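Local coordinates for protein N5-Carboxyaminoimidazole ribonucleotide synthetase (Staphylococcus aureus subsp. aureus, PDB 3ORQ) that catalyses the ATP-dependent conversion of 5-aminoimidazole ribonucleotide and bicarbonate to N5-carboxyaminoimidazole ribonucleotide, as an ATP-grasp ligase of purine biosynthesis, at residues A[278-283]-A[289-294]; A[74-79]-A[296-301]; A[113-118]-A[126-131]. All coordinates share one frame; numbering follows the deposited sequence.

Contact 1 of 3, residues A[278-283]-A[289-294]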
# COMPACT_ATOMS: atom_id res chain seq x y z
N SER A 278 12.94 6.49 9.16
CA SER A 278 12.70 5.63 10.32
C SER A 278 11.22 5.30 10.49
O SER A 278 10.82 4.61 11.46
CB SER A 278 13.26 6.26 11.62
OG SER A 278 12.65 7.52 11.89
N GLY A 279 10.39 5.80 9.59
CA GLY A 279 8.93 5.57 9.69
C GLY A 279 8.40 4.58 8.69
O GLY A 279 7.18 4.31 8.67
N HIS A 280 9.27 4.07 7.82
CA HIS A 280 8.80 3.21 6.72
C HIS A 280 8.10 1.94 7.19
O HIS A 280 7.14 1.49 6.51
CB HIS A 280 9.86 2.91 5.70
CG HIS A 280 10.38 4.12 4.99
ND1 HIS A 280 9.72 5.32 5.00
CD2 HIS A 280 11.53 4.34 4.32
CE1 HIS A 280 10.42 6.23 4.35
NE2 HIS A 280 11.52 5.65 3.91
N TYR A 281 8.51 1.45 8.38
CA TYR A 281 8.00 0.19 8.92
C TYR A 281 6.46 0.27 9.07
O TYR A 281 5.74 -0.76 9.04
CB TYR A 281 8.65 -0.13 10.27
CG TYR A 281 8.07 0.78 11.32
CD1 TYR A 281 8.56 2.08 11.47
CD2 TYR A 281 6.94 0.41 12.05
CE1 TYR A 281 7.98 2.95 12.35
CE2 TYR A 281 6.37 1.29 12.98
CZ TYR A 281 6.89 2.57 13.11
OH TYR A 281 6.35 3.48 14.00
N SER A 282 5.94 1.50 9.26
CA SER A 282 4.52 1.69 9.61
C SER A 282 3.61 1.26 8.46
O SER A 282 2.39 1.03 8.63
CB SER A 282 4.24 3.17 9.93
OG SER A 282 4.52 3.99 8.82
N ILE A 283 4.19 1.13 7.27
CA ILE A 283 3.38 0.60 6.16
C ILE A 283 2.90 -0.80 6.49
O ILE A 283 1.75 -1.09 6.33
CB ILE A 283 4.13 0.59 4.84
CG1 ILE A 283 4.27 2.01 4.33
CG2 ILE A 283 3.37 -0.22 3.79
CD1 ILE A 283 5.43 2.17 3.32
N SER A 289 -0.12 4.22 7.90
CA SER A 289 1.31 4.49 7.70
C SER A 289 1.56 5.98 7.77
O SER A 289 0.63 6.75 7.71
CB SER A 289 1.80 3.95 6.33
OG SER A 289 1.55 4.90 5.30
N GLN A 290 2.82 6.37 7.84
CA GLN A 290 3.15 7.78 7.97
C GLN A 290 2.79 8.54 6.71
O GLN A 290 2.62 9.76 6.75
CB GLN A 290 4.63 7.96 8.35
CG GLN A 290 5.62 7.32 7.42
CD GLN A 290 7.04 7.82 7.62
OE1 GLN A 290 7.99 7.20 7.12
NE2 GLN A 290 7.20 8.93 8.31
N PHE A 291 2.67 7.81 5.61
CA PHE A 291 2.22 8.43 4.33
C PHE A 291 0.69 8.58 4.28
O PHE A 291 0.20 9.62 3.78
CB PHE A 291 2.75 7.63 3.11
CG PHE A 291 4.22 7.46 3.14
CD1 PHE A 291 5.06 8.54 2.83
CD2 PHE A 291 4.80 6.27 3.65
CE1 PHE A 291 6.45 8.42 2.91
CE2 PHE A 291 6.19 6.13 3.73
CZ PHE A 291 7.02 7.20 3.35
N ASP A 292 -0.06 7.59 4.80
CA ASP A 292 -1.50 7.73 4.84
C ASP A 292 -1.85 8.97 5.65
O ASP A 292 -2.59 9.82 5.18
CB ASP A 292 -2.18 6.52 5.50
CG ASP A 292 -1.92 5.21 4.76
OD1 ASP A 292 -1.77 5.20 3.49
OD2 ASP A 292 -1.83 4.17 5.48
N THR A 293 -1.34 9.07 6.87
CA THR A 293 -1.66 10.23 7.69
C THR A 293 -1.12 11.55 7.05
O THR A 293 -1.69 12.59 7.19
CB THR A 293 -1.15 10.08 9.13
OG1 THR A 293 0.26 9.83 9.10
CG2 THR A 293 -1.83 8.91 9.82
N HIS A 294 -0.04 11.47 6.29
CA HIS A 294 0.44 12.69 5.66
C HIS A 294 -0.60 13.23 4.70
O HIS A 294 -0.90 14.44 4.71
CB HIS A 294 1.75 12.43 4.90
CG HIS A 294 2.40 13.69 4.40
ND1 HIS A 294 3.16 14.50 5.22
CD2 HIS A 294 2.41 14.28 3.19
CE1 HIS A 294 3.63 15.52 4.53
NE2 HIS A 294 3.17 15.43 3.30
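Ser282 OG links the two segments: it accepts the backbone N-H of Gln290 over 3.1 Å between N and OG, bent to 146° at the hydrogen. Its own proton goes to Gly279 O, 2.7 Å from OG and almost in line with that carbonyl; with Ser282 N also donating, Gly279 O is gripped twice, inside the type I turn Gly279-Ser282. A chi1 of 61° puts OG between the backbone N and carbonyl carbon of Ser282, within reach of both partners. Gln290, extended beyond CG, lays its amide carbon CD 3.6 Å from Gly279 CA. The His280 and Phe291 rings are tilted by 30° but slid apart, so they barely overlap; His280 CE1 sits at the edge of the Phe291 ring, 3.7 Å from CZ. Ile283 CD1 approaches that ring obliquely, while Ile283 CG1 packs against Ser289 CB at 3.7 Å. Ser289 N-caps helix 290-298, its OG accepting from Asp292 N and its N-H answered by Asp292 OD2, a capping box. Helix 22-33 meets His280 through Leu23 and Met26 and Phe291 through Ser30; strands 207-218 and 221-227 of the large antiparallel sheet meet Ser278 and Tyr281.

Contact 2 of 3, residues A[74-79]-A[296-301]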
# COMPACT_ATOMS: atom_id res chain seq x y z
N CYS A 74 -2.82 22.07 -9.10
CA CYS A 74 -3.03 21.33 -7.85
C CYS A 74 -3.96 22.07 -6.92
O CYS A 74 -4.04 23.31 -6.97
CB CYS A 74 -1.68 21.11 -7.12
SG CYS A 74 -0.55 20.06 -8.07
N ASP A 75 -4.63 21.32 -6.06
CA ASP A 75 -5.49 21.94 -5.04
C ASP A 75 -4.75 22.07 -3.72
O ASP A 75 -5.15 22.86 -2.84
CB ASP A 75 -6.76 21.11 -4.87
CG ASP A 75 -7.53 20.98 -6.15
OD1 ASP A 75 -8.07 21.99 -6.62
OD2 ASP A 75 -7.58 19.88 -6.71
N VAL A 76 -3.69 21.28 -3.56
CA VAL A 76 -2.81 21.38 -2.39
C VAL A 76 -1.41 21.03 -2.82
O VAL A 76 -1.23 20.21 -3.70
CB VAL A 76 -3.27 20.46 -1.20
CG1 VAL A 76 -3.18 19.00 -1.56
CG2 VAL A 76 -2.45 20.72 0.02
N ILE A 77 -0.40 21.65 -2.22
CA ILE A 77 1.00 21.30 -2.56
C ILE A 77 1.74 20.91 -1.30
O ILE A 77 1.63 21.58 -0.27
CB ILE A 77 1.74 22.44 -3.28
CG1 ILE A 77 1.13 22.72 -4.66
CG2 ILE A 77 3.19 22.13 -3.46
CD1 ILE A 77 1.56 24.04 -5.17
N THR A 78 2.45 19.78 -1.37
CA THR A 78 3.31 19.32 -0.26
C THR A 78 4.69 19.06 -0.84
O THR A 78 4.92 19.21 -2.04
CB THR A 78 2.76 18.05 0.43
OG1 THR A 78 3.60 17.70 1.55
CG2 THR A 78 2.65 16.86 -0.56
N TYR A 79 5.64 18.71 0.02
CA TYR A 79 7.00 18.56 -0.46
C TYR A 79 7.54 17.35 0.20
O TYR A 79 7.11 16.98 1.31
CB TYR A 79 7.89 19.78 -0.13
CG TYR A 79 7.69 20.34 1.25
CD1 TYR A 79 8.28 19.75 2.36
CD2 TYR A 79 6.90 21.47 1.45
CE1 TYR A 79 8.05 20.26 3.66
CE2 TYR A 79 6.70 22.01 2.77
CZ TYR A 79 7.27 21.39 3.84
OH TYR A 79 7.08 21.90 5.07
N LEU A 296 -3.87 12.49 4.68
CA LEU A 296 -5.06 12.86 5.44
C LEU A 296 -4.91 14.30 5.95
O LEU A 296 -5.82 15.11 5.79
CB LEU A 296 -5.29 11.89 6.62
CG LEU A 296 -5.87 10.51 6.31
CD1 LEU A 296 -5.86 9.71 7.59
CD2 LEU A 296 -7.31 10.60 5.67
N ALA A 297 -3.75 14.57 6.53
CA ALA A 297 -3.42 15.86 7.13
C ALA A 297 -3.47 16.99 6.12
O ALA A 297 -4.19 17.97 6.23
CB ALA A 297 -2.02 15.78 7.73
N VAL A 298 -2.70 16.79 5.07
CA VAL A 298 -2.49 17.80 4.06
C VAL A 298 -3.77 18.10 3.29
O VAL A 298 -3.97 19.24 2.83
CB VAL A 298 -1.29 17.28 3.23
CG1 VAL A 298 -1.55 17.08 1.75
CG2 VAL A 298 -0.01 17.96 3.65
N THR A 299 -4.65 17.09 3.15
CA THR A 299 -5.93 17.31 2.44
C THR A 299 -7.00 17.78 3.44
O THR A 299 -8.17 17.97 3.06
CB THR A 299 -6.44 16.04 1.70
OG1 THR A 299 -6.60 14.95 2.64
CG2 THR A 299 -5.43 15.61 0.57
N GLY A 300 -6.58 17.98 4.69
CA GLY A 300 -7.44 18.62 5.70
C GLY A 300 -8.50 17.68 6.31
O GLY A 300 -9.49 18.16 6.83
N GLN A 301 -8.27 16.36 6.24
CA GLN A 301 -9.19 15.37 6.83
C GLN A 301 -8.92 15.20 8.32
O GLN A 301 -7.88 15.62 8.82
CB GLN A 301 -9.03 14.00 6.15
CG GLN A 301 -8.99 14.01 4.57
CD GLN A 301 -10.24 14.50 3.99
OE1 GLN A 301 -11.28 13.86 4.13
NE2 GLN A 301 -10.17 15.65 3.35
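Val76 sets its CG2 methyl against the carbonyl end of helix 290-298, 3.5 Å from Val298 O and 4.1 Å from Val298 CG1. CG2 reaches there because it is anti to the backbone N of Val76; CG1, held between that N and the carbonyl carbon, also approaches the CG1 methyl of Val298, so one methyl of Val298 meets both branches of Val76. Val298 itself is nearly eclipsed about its first torsion (chi1 121°), a conformation that may carry some strain. It spreads its two methyls along the strand: CG1 faces Val76, and CG2 lies 4.2 Å from Thr78 OG1, the two side chains crossing at about a right angle. In Thr78, OG1 is anti to the backbone N (chi1 -177°) and is hydrogen-bonded to Gln100 OE1 and His294 NE2. No hydrogen bond joins the two segments themselves. Strand 76-79 is an outermost strand of the four-stranded parallel sheet of the Rossmann-like preATP-grasp domain, bonded to strand 14-18, and Val298 packs on Val76 and Thr78, two residues apart on the strand, whose side chains leave the same side of it. The helix ends here in a Schellman motif: the N-H of Gly300, which has positive phi, bonds to Ala297 O (N to O 2.8 Å), and Gln301 N reaches Leu296 O, also at 2.8 Å. Gln301 folds back on the same turn, its NE2 bonded to Thr299 O at 3.1 Å; the oxygen lies close to the Gln301 amide plane, but the donor stands 62° out of the carbonyl plane of Thr299. Thr299 bonds through OG1 to Ile295 O and packs on Ile15, while Leu296 and Gln301 touch Pro334 and Asn331 of the second subunit.

Contact 3 of 3, residues A[113-118]-A[126-131]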
# COMPACT_ATOMS: atom_id res chain seq x y z
N THR A 113 20.08 27.51 12.59
CA THR A 113 18.74 28.03 12.88
C THR A 113 17.92 26.95 13.57
O THR A 113 17.14 27.24 14.48
CB THR A 113 18.09 28.58 11.59
OG1 THR A 113 18.89 29.67 11.12
CG2 THR A 113 16.71 29.11 11.86
N GLU A 114 18.15 25.71 13.18
CA GLU A 114 17.49 24.55 13.78
C GLU A 114 17.86 24.40 15.26
O GLU A 114 16.98 24.20 16.11
CB GLU A 114 17.86 23.29 13.02
CG GLU A 114 17.35 22.00 13.63
CD GLU A 114 17.50 20.81 12.67
OE1 GLU A 114 18.54 20.71 11.98
OE2 GLU A 114 16.58 19.97 12.61
N LYS A 115 19.15 24.49 15.56
CA LYS A 115 19.63 24.39 16.93
C LYS A 115 19.12 25.56 17.77
O LYS A 115 18.61 25.33 18.86
CB LYS A 115 21.15 24.24 17.01
CG LYS A 115 21.63 22.83 16.67
CD LYS A 115 23.13 22.78 16.42
CE LYS A 115 23.50 21.49 15.64
NZ LYS A 115 23.02 20.28 16.36
N GLU A 116 19.22 26.78 17.25
CA GLU A 116 18.76 27.97 17.97
C GLU A 116 17.30 27.82 18.36
O GLU A 116 16.93 28.01 19.52
CB GLU A 116 18.93 29.22 17.12
CG GLU A 116 20.35 29.78 17.07
CD GLU A 116 20.49 30.98 16.12
OE1 GLU A 116 19.59 31.17 15.26
OE2 GLU A 116 21.49 31.72 16.22
N THR A 117 16.47 27.42 17.37
CA THR A 117 15.04 27.30 17.59
C THR A 117 14.74 26.30 18.70
O THR A 117 13.91 26.56 19.59
CB THR A 117 14.30 26.88 16.31
OG1 THR A 117 14.57 27.84 15.28
CG2 THR A 117 12.81 26.80 16.55
N LEU A 118 15.42 25.15 18.64
CA LEU A 118 15.20 24.11 19.63
C LEU A 118 15.52 24.61 21.06
O LEU A 118 14.71 24.47 21.98
CB LEU A 118 16.03 22.87 19.28
CG LEU A 118 15.73 22.11 17.98
CD1 LEU A 118 16.74 20.94 17.75
CD2 LEU A 118 14.29 21.62 17.95
N VAL A 126 21.84 19.48 22.37
CA VAL A 126 23.26 19.30 22.61
C VAL A 126 23.93 20.66 22.51
O VAL A 126 23.70 21.40 21.56
CB VAL A 126 23.89 18.32 21.60
CG1 VAL A 126 23.62 18.76 20.17
CG2 VAL A 126 25.39 18.18 21.82
N PRO A 127 24.77 21.00 23.52
CA PRO A 127 25.41 22.32 23.53
C PRO A 127 26.14 22.56 22.21
O PRO A 127 26.82 21.66 21.69
CB PRO A 127 26.38 22.23 24.71
CG PRO A 127 25.69 21.27 25.68
CD PRO A 127 24.93 20.28 24.80
N PHE A 128 26.00 23.77 21.67
CA PHE A 128 26.38 24.00 20.27
C PHE A 128 26.90 25.40 20.11
O PHE A 128 26.52 26.28 20.87
CB PHE A 128 25.16 23.78 19.32
CG PHE A 128 24.11 24.88 19.42
CD1 PHE A 128 23.04 24.76 20.29
CD2 PHE A 128 24.24 26.04 18.66
CE1 PHE A 128 22.09 25.79 20.40
CE2 PHE A 128 23.33 27.08 18.77
CZ PHE A 128 22.24 26.96 19.64
N ILE A 129 27.73 25.60 19.09
CA ILE A 129 28.24 26.93 18.70
C ILE A 129 28.45 27.04 17.18
O ILE A 129 28.84 26.06 16.53
CB ILE A 129 29.53 27.32 19.49
CG1 ILE A 129 29.86 28.81 19.32
CG2 ILE A 129 30.70 26.45 19.07
CD1 ILE A 129 28.66 29.74 19.54
N SER A 130 28.17 28.21 16.62
CA SER A 130 28.40 28.45 15.19
C SER A 130 29.87 28.72 14.88
O SER A 130 30.57 29.43 15.61
CB SER A 130 27.52 29.57 14.63
OG SER A 130 27.93 30.86 15.05
N VAL A 131 30.34 28.10 13.79
CA VAL A 131 31.71 28.27 13.32
C VAL A 131 31.76 28.44 11.80
O VAL A 131 31.69 27.45 11.05
CB VAL A 131 32.65 27.11 13.80
CG1 VAL A 131 31.88 25.92 14.28
CG2 VAL A 131 33.64 26.69 12.72
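Lys115 sets its CB methylene over the Phe128 ring in a CH-pi contact: CB stands 3.6 Å from the ring centroid and 4° off the ring normal, over the centre of one face. The Phe128 ring takes this place because its CG is turned between the backbone N and carbonyl carbon (chi1 72°), presenting a face to the helix. Apolar contacts extend the match. The lysine chain and the phenylalanine side chain slide past each other in opposite directions, which brings Lys115 CD within 3.7 Å of Phe128 CB. Lys115 then bends at its last torsion (chi4 -55°), and NZ passes the Val126 CG1 methyl at 4.1 Å. At the far end of the ring, Phe128 CZ meets the helix backbone at Glu116 N (3.9 Å), approached obliquely, and the Glu116 side chain at CG. The polar end of Lys115 is met outside the two segments: NZ forms a salt bridge with Glu186, which probably binds ATP. Within the helix, Thr113 O accepts from both Thr117 N and Thr117 OG1, the latter at 2.8 Å, from opposite faces of its plane. Val126 lies about 4 Å from the bound ADP, nearest atoms, at the border of the nucleotide pocket. Strand 128-131 is an outermost strand of its antiparallel sheet, paired with strand 183-187, whose Val184 touches Lys115; helix 111-120 meets helix 103-109 and strand 266-272 through Glu114.

Overall arrangement
From the N terminus, the first segment met is strand 76-79, which opens contact 2; that contact closes at the end of helix 290-298, with 216 residues between its two segments. Within that long span the other two contacts follow in series. Contact 3 closes a short loop between helix 111-120 and strand 128-131, with seven residues between its segments; contact 1 closes one of five residues, between 278-283 and 289-294. Contacts 1 and 2 share helix 290-298, their centres 16 Å apart, so this helix ties the parallel sheet of the preATP-grasp domain to the 278-283 turn. Contact 3 stands apart, its centre 29 Å from that of contact 1 and across the chain's centre, beside the nucleotide.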